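Local coordinates for tail fiber protein (PDB 5W5P), which forms the trimeric tailspike of an Acinetobacter phage and probably recognises and degrades the capsular polysaccharide of the host bacterium, at residues S218-G223 with V229-G234; A241-T246 with Q258-E263; N271-S276 with V282-N287; V296-D299 with A305-V308. All blocks are in the same frame, centred on the assembly; numbering follows the deposited sequence.

Contact 1 (S218-G223 with V229-G234); sequences SVVVNG and VNMKGG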
# COMPACT_ATOMS: atom_id res chain seq x y z
N SER A 218 19.23 -15.56 20.02
CA SER A 218 19.88 -14.69 19.05
C SER A 218 18.93 -13.56 18.70
O SER A 218 17.88 -13.79 18.08
CB SER A 218 20.29 -15.45 17.79
OG SER A 218 19.20 -16.20 17.27
N VAL A 219 19.29 -12.34 19.08
CA VAL A 219 18.52 -11.14 18.77
C VAL A 219 19.46 -10.16 18.08
O VAL A 219 20.58 -9.95 18.54
CB VAL A 219 17.90 -10.51 20.03
CG1 VAL A 219 17.25 -9.17 19.71
CG2 VAL A 219 16.91 -11.49 20.68
N VAL A 220 19.00 -9.56 16.98
CA VAL A 220 19.86 -8.70 16.16
C VAL A 220 19.78 -7.26 16.66
O VAL A 220 20.80 -6.65 17.00
CB VAL A 220 19.50 -8.79 14.67
CG1 VAL A 220 20.45 -7.93 13.83
CG2 VAL A 220 19.52 -10.24 14.20
N VAL A 221 18.57 -6.71 16.71
CA VAL A 221 18.35 -5.32 17.08
C VAL A 221 17.69 -5.26 18.45
O VAL A 221 16.66 -5.91 18.68
CB VAL A 221 17.49 -4.59 16.02
CG1 VAL A 221 17.03 -3.24 16.55
CG2 VAL A 221 18.27 -4.43 14.72
N ASN A 222 18.29 -4.48 19.35
CA ASN A 222 17.67 -4.17 20.64
C ASN A 222 16.72 -3.01 20.42
O ASN A 222 17.14 -1.86 20.33
CB ASN A 222 18.73 -3.82 21.68
CG ASN A 222 18.16 -3.74 23.09
OD1 ASN A 222 17.00 -3.38 23.29
ND2 ASN A 222 18.99 -4.08 24.08
N GLY A 223 15.42 -3.32 20.34
CA GLY A 223 14.42 -2.30 20.09
C GLY A 223 14.15 -1.37 21.25
O GLY A 223 13.45 -0.37 21.07
N VAL A 229 14.61 2.70 12.58
CA VAL A 229 15.45 1.64 12.04
C VAL A 229 14.83 1.14 10.74
O VAL A 229 13.65 0.77 10.71
CB VAL A 229 15.61 0.48 13.04
CG1 VAL A 229 16.57 -0.56 12.49
CG2 VAL A 229 16.08 1.01 14.38
N ASN A 230 15.63 1.12 9.68
CA ASN A 230 15.26 0.49 8.41
C ASN A 230 16.04 -0.83 8.31
O ASN A 230 17.25 -0.83 8.08
CB ASN A 230 15.57 1.41 7.23
CG ASN A 230 14.50 2.45 7.00
OD1 ASN A 230 13.31 2.20 7.21
ND2 ASN A 230 14.91 3.63 6.56
N MSE A 231 15.34 -1.94 8.50
CA MSE A 231 15.91 -3.26 8.29
C MSE A 231 15.51 -3.80 6.93
O MSE A 231 14.37 -4.25 6.75
CB MSE A 231 15.47 -4.24 9.37
CG MSE A 231 15.90 -3.85 10.76
SE MSE A 231 15.38 -5.17 12.09
CE MSE A 231 16.85 -6.44 11.92
N LYS A 232 16.42 -3.77 5.96
CA LYS A 232 16.10 -4.13 4.59
C LYS A 232 17.26 -4.90 3.96
O LYS A 232 18.43 -4.64 4.25
CB LYS A 232 15.77 -2.89 3.74
CG LYS A 232 14.51 -2.13 4.19
CD LYS A 232 14.54 -0.67 3.75
CE LYS A 232 14.55 -0.53 2.23
NZ LYS A 232 14.94 0.85 1.78
N GLY A 233 16.91 -5.84 3.08
CA GLY A 233 17.89 -6.53 2.26
C GLY A 233 18.69 -7.61 2.94
O GLY A 233 19.64 -8.13 2.34
N GLY A 234 18.34 -7.99 4.16
CA GLY A 234 19.11 -8.99 4.87
C GLY A 234 18.50 -10.38 4.88
O GLY A 234 17.29 -10.54 4.67

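Contact 2 (A241-T246 with Q258-E263); sequences ALVRAT and QSVTIE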
# COMPACT_ATOMS: atom_id res chain seq x y z
N ALA A 241 14.78 -13.52 17.39
CA ALA A 241 14.01 -12.31 17.19
C ALA A 241 14.86 -11.31 16.43
O ALA A 241 16.01 -11.08 16.80
CB ALA A 241 13.56 -11.70 18.53
N LEU A 242 14.30 -10.73 15.37
CA LEU A 242 14.99 -9.63 14.69
C LEU A 242 15.06 -8.41 15.60
O LEU A 242 16.12 -7.78 15.73
CB LEU A 242 14.29 -9.29 13.38
CG LEU A 242 14.71 -10.05 12.12
CD1 LEU A 242 14.34 -11.53 12.20
CD2 LEU A 242 14.11 -9.40 10.88
N VAL A 243 13.95 -8.07 16.24
CA VAL A 243 13.87 -6.95 17.17
C VAL A 243 13.23 -7.44 18.47
O VAL A 243 12.21 -8.14 18.43
CB VAL A 243 13.06 -5.77 16.60
CG1 VAL A 243 13.14 -4.56 17.54
CG2 VAL A 243 13.55 -5.40 15.22
N ARG A 244 13.83 -7.08 19.60
CA ARG A 244 13.28 -7.40 20.90
C ARG A 244 13.38 -6.16 21.77
O ARG A 244 14.33 -5.38 21.65
CB ARG A 244 14.02 -8.58 21.55
CG ARG A 244 13.57 -8.90 22.96
CD ARG A 244 14.13 -10.22 23.46
NE ARG A 244 13.59 -11.35 22.71
CZ ARG A 244 14.09 -12.58 22.72
NH1 ARG A 244 15.15 -12.87 23.47
NH2 ARG A 244 13.53 -13.53 21.99
N ALA A 245 12.38 -5.96 22.63
CA ALA A 245 12.39 -4.85 23.57
C ALA A 245 11.60 -5.26 24.80
O ALA A 245 10.40 -5.53 24.70
CB ALA A 245 11.80 -3.59 22.94
N THR A 246 12.27 -5.33 25.96
CA THR A 246 11.62 -5.75 27.21
C THR A 246 11.85 -4.79 28.36
O THR A 246 11.56 -5.14 29.51
CB THR A 246 12.10 -7.15 27.63
OG1 THR A 246 13.42 -7.06 28.20
CG2 THR A 246 12.12 -8.12 26.46
N GLN A 258 9.81 1.40 18.56
CA GLN A 258 9.38 2.70 18.05
C GLN A 258 10.01 2.95 16.69
O GLN A 258 11.24 2.98 16.57
CB GLN A 258 9.72 3.82 19.04
CG GLN A 258 9.60 5.20 18.47
CD GLN A 258 9.99 6.27 19.48
OE1 GLN A 258 10.39 7.37 19.10
NE2 GLN A 258 9.84 5.97 20.76
N SER A 259 9.17 3.13 15.67
CA SER A 259 9.60 3.45 14.31
C SER A 259 10.62 2.44 13.80
O SER A 259 11.80 2.74 13.60
CB SER A 259 10.15 4.88 14.24
OG SER A 259 9.14 5.84 14.45
N VAL A 260 10.13 1.22 13.60
CA VAL A 260 10.92 0.13 13.04
C VAL A 260 10.25 -0.33 11.76
O VAL A 260 9.05 -0.65 11.76
CB VAL A 260 11.06 -1.04 14.04
CG1 VAL A 260 11.72 -2.25 13.36
CG2 VAL A 260 11.85 -0.61 15.26
N THR A 261 11.00 -0.33 10.66
CA THR A 261 10.52 -0.77 9.35
C THR A 261 11.33 -1.99 8.93
O THR A 261 12.55 -1.89 8.74
CB THR A 261 10.65 0.35 8.31
OG1 THR A 261 9.80 1.44 8.67
CG2 THR A 261 10.26 -0.16 6.92
N ILE A 262 10.65 -3.12 8.78
CA ILE A 262 11.27 -4.38 8.39
C ILE A 262 10.71 -4.75 7.03
O ILE A 262 9.55 -5.18 6.92
CB ILE A 262 11.00 -5.48 9.43
CG1 ILE A 262 11.51 -5.05 10.80
CG2 ILE A 262 11.62 -6.80 8.99
CD1 ILE A 262 11.29 -6.06 11.89
N GLU A 263 11.52 -4.57 5.98
CA GLU A 263 11.03 -4.62 4.61
C GLU A 263 12.07 -5.27 3.70
O GLU A 263 13.26 -5.00 3.82
CB GLU A 263 10.69 -3.21 4.11
CG GLU A 263 9.88 -3.17 2.83
CD GLU A 263 9.49 -1.75 2.41
OE1 GLU A 263 8.64 -1.60 1.51
OE2 GLU A 263 10.05 -0.79 2.99

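Contact 3 (N271-S276 with V282-N287); sequences NRIIDS and VTVSRN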
# COMPACT_ATOMS: atom_id res chain seq x y z
N ASN A 271 12.18 -17.44 15.16
CA ASN A 271 11.16 -17.65 16.19
C ASN A 271 10.18 -16.49 16.24
O ASN A 271 8.98 -16.70 16.44
CB ASN A 271 11.82 -17.85 17.56
CG ASN A 271 12.54 -19.17 17.68
OD1 ASN A 271 12.14 -20.17 17.09
ND2 ASN A 271 13.63 -19.17 18.44
N ARG A 272 10.67 -15.26 16.10
CA ARG A 272 9.84 -14.07 16.07
C ARG A 272 10.48 -13.05 15.14
O ARG A 272 11.70 -13.02 14.98
CB ARG A 272 9.68 -13.42 17.46
CG ARG A 272 9.07 -14.32 18.52
CD ARG A 272 7.56 -14.32 18.46
NE ARG A 272 6.98 -14.99 19.63
CZ ARG A 272 6.67 -16.28 19.68
NH1 ARG A 272 6.16 -16.80 20.78
NH2 ARG A 272 6.87 -17.04 18.61
N ILE A 273 9.64 -12.23 14.51
CA ILE A 273 10.14 -11.06 13.82
C ILE A 273 10.35 -9.92 14.80
O ILE A 273 11.44 -9.34 14.90
CB ILE A 273 9.19 -10.66 12.68
CG1 ILE A 273 9.01 -11.81 11.69
CG2 ILE A 273 9.72 -9.43 11.96
CD1 ILE A 273 8.02 -11.51 10.57
N ILE A 274 9.30 -9.58 15.55
CA ILE A 274 9.37 -8.59 16.62
C ILE A 274 8.85 -9.24 17.89
O ILE A 274 7.80 -9.89 17.88
CB ILE A 274 8.54 -7.33 16.28
CG1 ILE A 274 9.11 -6.64 15.04
CG2 ILE A 274 8.52 -6.37 17.47
CD1 ILE A 274 8.41 -5.33 14.70
N ASP A 275 9.59 -9.08 18.98
CA ASP A 275 9.25 -9.68 20.27
C ASP A 275 9.19 -8.58 21.32
O ASP A 275 10.22 -8.16 21.85
CB ASP A 275 10.27 -10.76 20.64
CG ASP A 275 9.92 -11.49 21.91
OD1 ASP A 275 10.84 -11.99 22.59
OD2 ASP A 275 8.71 -11.57 22.23
N SER A 276 7.98 -8.11 21.62
CA SER A 276 7.80 -7.06 22.63
C SER A 276 6.34 -7.07 23.09
O SER A 276 5.62 -8.04 22.87
CB SER A 276 8.24 -5.70 22.07
OG SER A 276 8.28 -4.73 23.09
N VAL A 282 5.06 0.92 13.35
CA VAL A 282 5.71 -0.35 13.04
C VAL A 282 5.34 -0.74 11.62
O VAL A 282 4.17 -0.63 11.22
CB VAL A 282 5.31 -1.44 14.05
CG1 VAL A 282 5.78 -2.82 13.58
CG2 VAL A 282 5.85 -1.10 15.43
N THR A 283 6.33 -1.18 10.84
CA THR A 283 6.12 -1.62 9.47
C THR A 283 6.82 -2.95 9.26
O THR A 283 8.01 -3.08 9.54
CB THR A 283 6.64 -0.59 8.46
OG1 THR A 283 6.14 0.72 8.79
CG2 THR A 283 6.19 -0.96 7.06
N VAL A 284 6.07 -3.95 8.78
CA VAL A 284 6.65 -5.23 8.42
C VAL A 284 6.04 -5.67 7.09
O VAL A 284 5.00 -6.33 7.07
CB VAL A 284 6.42 -6.29 9.52
CG1 VAL A 284 7.04 -7.61 9.12
CG2 VAL A 284 7.00 -5.81 10.86
N SER A 285 6.68 -5.30 5.98
CA SER A 285 6.09 -5.45 4.66
C SER A 285 7.08 -6.07 3.67
O SER A 285 8.28 -5.82 3.73
CB SER A 285 5.62 -4.10 4.11
OG SER A 285 4.62 -3.53 4.93
N ARG A 286 6.53 -6.88 2.76
CA ARG A 286 7.25 -7.38 1.58
C ARG A 286 8.50 -8.18 1.98
O ARG A 286 9.58 -8.00 1.41
CB ARG A 286 7.60 -6.23 0.63
CG ARG A 286 6.38 -5.58 -0.03
CD ARG A 286 6.70 -4.18 -0.56
NE ARG A 286 6.61 -3.15 0.47
CZ ARG A 286 5.49 -2.50 0.80
NH1 ARG A 286 4.35 -2.77 0.17
NH2 ARG A 286 5.51 -1.58 1.75
N ASN A 287 8.34 -9.07 2.94
CA ASN A 287 9.40 -9.98 3.36
C ASN A 287 9.07 -11.40 2.94
O ASN A 287 7.92 -11.84 3.07
CB ASN A 287 9.64 -9.93 4.87
CG ASN A 287 9.91 -8.54 5.39
OD1 ASN A 287 9.00 -7.82 5.81
ND2 ASN A 287 11.18 -8.16 5.39

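Contact 4 (V296-D299 with A305-V308); sequences VYLD and AVNV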
# COMPACT_ATOMS: atom_id res chain seq x y z
N VAL A 296 5.00 -10.83 14.18
CA VAL A 296 4.98 -9.61 14.98
C VAL A 296 4.19 -9.88 16.25
O VAL A 296 2.96 -9.96 16.22
CB VAL A 296 4.39 -8.43 14.20
CG1 VAL A 296 4.55 -7.15 14.99
CG2 VAL A 296 5.04 -8.32 12.84
N TYR A 297 4.88 -10.00 17.38
CA TYR A 297 4.25 -10.17 18.68
C TYR A 297 4.35 -8.84 19.43
O TYR A 297 5.45 -8.43 19.83
CB TYR A 297 4.91 -11.30 19.47
CG TYR A 297 4.39 -12.69 19.16
CD1 TYR A 297 4.37 -13.18 17.86
CD2 TYR A 297 3.94 -13.52 20.18
CE1 TYR A 297 3.91 -14.46 17.58
CE2 TYR A 297 3.48 -14.79 19.92
CZ TYR A 297 3.47 -15.26 18.62
OH TYR A 297 3.01 -16.54 18.36
N LEU A 298 3.21 -8.17 19.60
CA LEU A 298 3.10 -6.94 20.39
C LEU A 298 1.78 -7.03 21.16
O LEU A 298 0.82 -6.31 20.89
CB LEU A 298 3.16 -5.69 19.51
CG LEU A 298 4.41 -5.46 18.66
CD1 LEU A 298 4.14 -4.42 17.57
CD2 LEU A 298 5.60 -5.04 19.53
N ASP A 299 1.71 -7.94 22.13
CA ASP A 299 0.46 -8.33 22.76
C ASP A 299 0.35 -7.87 24.22
O ASP A 299 -0.19 -8.58 25.07
CB ASP A 299 0.25 -9.84 22.67
CG ASP A 299 1.46 -10.63 23.14
OD1 ASP A 299 2.52 -10.02 23.42
OD2 ASP A 299 1.35 -11.87 23.25
N ALA A 305 -1.97 -1.13 22.52
CA ALA A 305 -0.66 -1.76 22.51
C ALA A 305 0.17 -1.34 21.30
O ALA A 305 1.39 -1.20 21.40
CB ALA A 305 -0.80 -3.28 22.52
N VAL A 306 -0.48 -1.11 20.16
CA VAL A 306 0.19 -0.79 18.90
C VAL A 306 -0.41 0.50 18.35
O VAL A 306 -1.61 0.54 18.04
CB VAL A 306 0.07 -1.92 17.87
CG1 VAL A 306 0.91 -1.61 16.65
CG2 VAL A 306 0.47 -3.26 18.49
N ASN A 307 0.41 1.53 18.22
CA ASN A 307 0.01 2.79 17.59
C ASN A 307 0.49 2.73 16.14
O ASN A 307 1.65 3.05 15.85
CB ASN A 307 0.60 3.99 18.33
CG ASN A 307 -0.16 4.33 19.60
OD1 ASN A 307 0.13 3.81 20.68
ND2 ASN A 307 -1.15 5.21 19.47
N VAL A 308 -0.41 2.32 15.24
CA VAL A 308 -0.15 2.13 13.81
C VAL A 308 0.78 0.95 13.57
O VAL A 308 1.93 0.93 14.03
CB VAL A 308 0.42 3.40 13.15
CG1 VAL A 308 0.58 3.18 11.64
CG2 VAL A 308 -0.47 4.58 13.43

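Contact 1 (S218-G223 with V229-G234)
Met231, modelled as selenomethionine, meets Val221 tip to tip. Its terminal methyl CE lies 3.7 Å from Val221 CG2, and the selenium SE is 4.0 Å from the same CG2, so one valine methyl is touched by the last two atoms of the longer chain. A second, looser touch joins CE to Val220 CG1 at 4.3 Å. The shape of Met231 explains the reach: CG stands beside the backbone N, the chain then runs out extended, and a bend at the last torsion (chi3 83°) swings CE round toward the two valines. Val221 answers with the methyl that is anti to its own carbonyl carbon. The two strands, 219-222 and 229-232, belong to different faces of a parallel beta-helix, and these side chains point into its interior from facing walls. A flexible, unbranched residue suits this place, because it can span the gap to short branched valines whose backbone bends at Val220. Ile204 of strand 199-204 packs against Val220, Val221 and Met231 together, while Val243 of the next coil covers Val221 and Met231. On the outer side of strand 229-232, Asn230 bonds through ND2 to Glu203, and Lys232 NZ makes a salt bridge with Glu264 of the second subunit. Asn265 hydrogen-bonds to the backbone here, its ND2 to Met231 O and its OD1 to Gly234 N.

Contact 2 (A241-T246 with Q258-E263)
Ile262 touches both Leu242 and Val243, and its two branches divide the work. From CB, the short branch ends at once in CG2, which lies anti to the backbone N and meets Leu242 CD2 at 4.1 Å. The longer branch leaves CB through CG1, beside the backbone N (chi1 -57°), and continues extended to CD1. That end methyl reaches Val243 CG2, also 4.1 Å away, the two side chains lying alongside each other and pointing opposite ways. Val243 CG2 is shared, because it also lies 4.1 Å from Val260 CG1. Leu242 approaches Ile262 on a slant, with only CD2 making the touch. The spacing matches these reaches: CA atoms of Leu242 and Ile262 are 9.0 Å apart, and those of Val243 and Val260 are 8.7 Å apart, about what two aliphatic side chains fill between facing walls. Branched residues suit the strands here, since they offer several methyls close to the backbone and carry no polar atom into a buried space. Met231 of the preceding coil packs on Leu242, and Ile262 also lies against Ile273 and Ile274 of the following one. The charged side chains of these segments point away from the coil's interior: Arg244 NE forms a salt bridge with Asp275, and Glu263 OE1 one with Arg286. Aliphatic residues stacked coil upon coil between two parallel-stranded walls are the hallmark of the parallel beta-helix found in trimeric phage tailspikes.

Contact 3 (N271-S276 with V282-N287)
Segments 271-276 and 282-287 run in opposite directions on facing walls, with the CA atoms of Ile273 and Val284 8.7 Å apart and no hydrogen bond between the two backbones. Ile274 bridges the gap with its longest branch. Its CG1 stands beside the backbone N (chi1 -62°) and the chain goes on extended, so that Ile274 CD1 meets Val282 CG1 end-on at 3.8 Å. The same CD1 passes alongside Val284, where Val284 CG2 is 4.1 Å away. Val284 uses its other methyl for Ile273: Val284 CG1 lies 4.3 Å from Ile273 CD1, the loosest touch of the three. Within one coil of the parallel beta-helix these residues fill the interior, and isoleucine suits the wall that must reach across, while the compact valines need only meet it. Val257 of the preceding coil packs on Ile274 and Val282, and on the far side Leu298 covers Ile274 as Val296 covers Val284. The outward residues are polar. Arg272 NH2 donates to Asn271 O at 3.0 Å, from above the carbonyl plane, and the Arg272 guanidinium also makes a cation-pi contact with Tyr297. On the opposite wall, Ser285 CB lies against one face of the Arg286 guanidinium, toward its rim. That guanidinium lies close to Arg286 of the neighbouring subunits, where Glu263 of the third subunit also packs against it and probably offsets the like charges.

Contact 4 (V296-D299 with A305-V308)
Leu298 and Val306 are brought together by their first torsions: in Leu298 CG stands beside the backbone N (chi1 -60°), and in Val306 CG1 takes the position anti to the backbone N (chi1 -174°), which turns CG2 toward the leucine. That methyl makes the contact. It lies 3.8 Å from Leu298 CB and 4.0 Å from Leu298 CD1, so it sits against both the root and one tip of the leucine, the two side chains crossing at about a right angle. The leucine carbonyl joins in as well, for Val306 CG2 is 3.9 Å from Leu298 O. Ala305 CB approaches that oxygen too, at 3.8 Å, a plain van der Waals touch for which a lone methyl is a fitting size where the chain enters strand 306-310. Leu298, longer and branched at its end, fills more of the interior; it lies over Ser276 of the coil before and over Leu325 of the coil after. Asp299 OD2 forms a salt bridge with Lys324, while Arg278 holds the incoming segment through a backbone oxygen, Ala305 O, bound by NH2, and a side-chain oxygen, Asn307 OD1, bound by NH1. From the corner at Asn307 the chain faces the second subunit, Asn307 packing on its Tyr337 and Val308 on its Gln373. A short connection from strand 294-298 to strand 306-310, leading from one wall to the facing one with Leu298 and Val306 packing together inside it, is characteristic of a turn between strands of a parallel beta-helix.

How the contacts relate
All four contacts are buried and apolar across their segments, and they follow one another in series through successive coils of the same beta-helix. Each joins a strand of the wall containing 219-222, 241-244, 272-276 and 294-298 to a strand of the facing wall. Contacts 1 and 2, and contacts 2 and 3, have centres 6 Å apart; the step to contact 4 is longer, about 10 Å from contact 3. Backbone hydrogen bonds between neighbouring coils tie them together, as probably at Met231 N with Thr261 O. Contacts 1 to 3 are purely side chain to side chain, whereas contact 4 also uses a carbonyl. Charged groups lie outside the core, some of them at subunit boundaries.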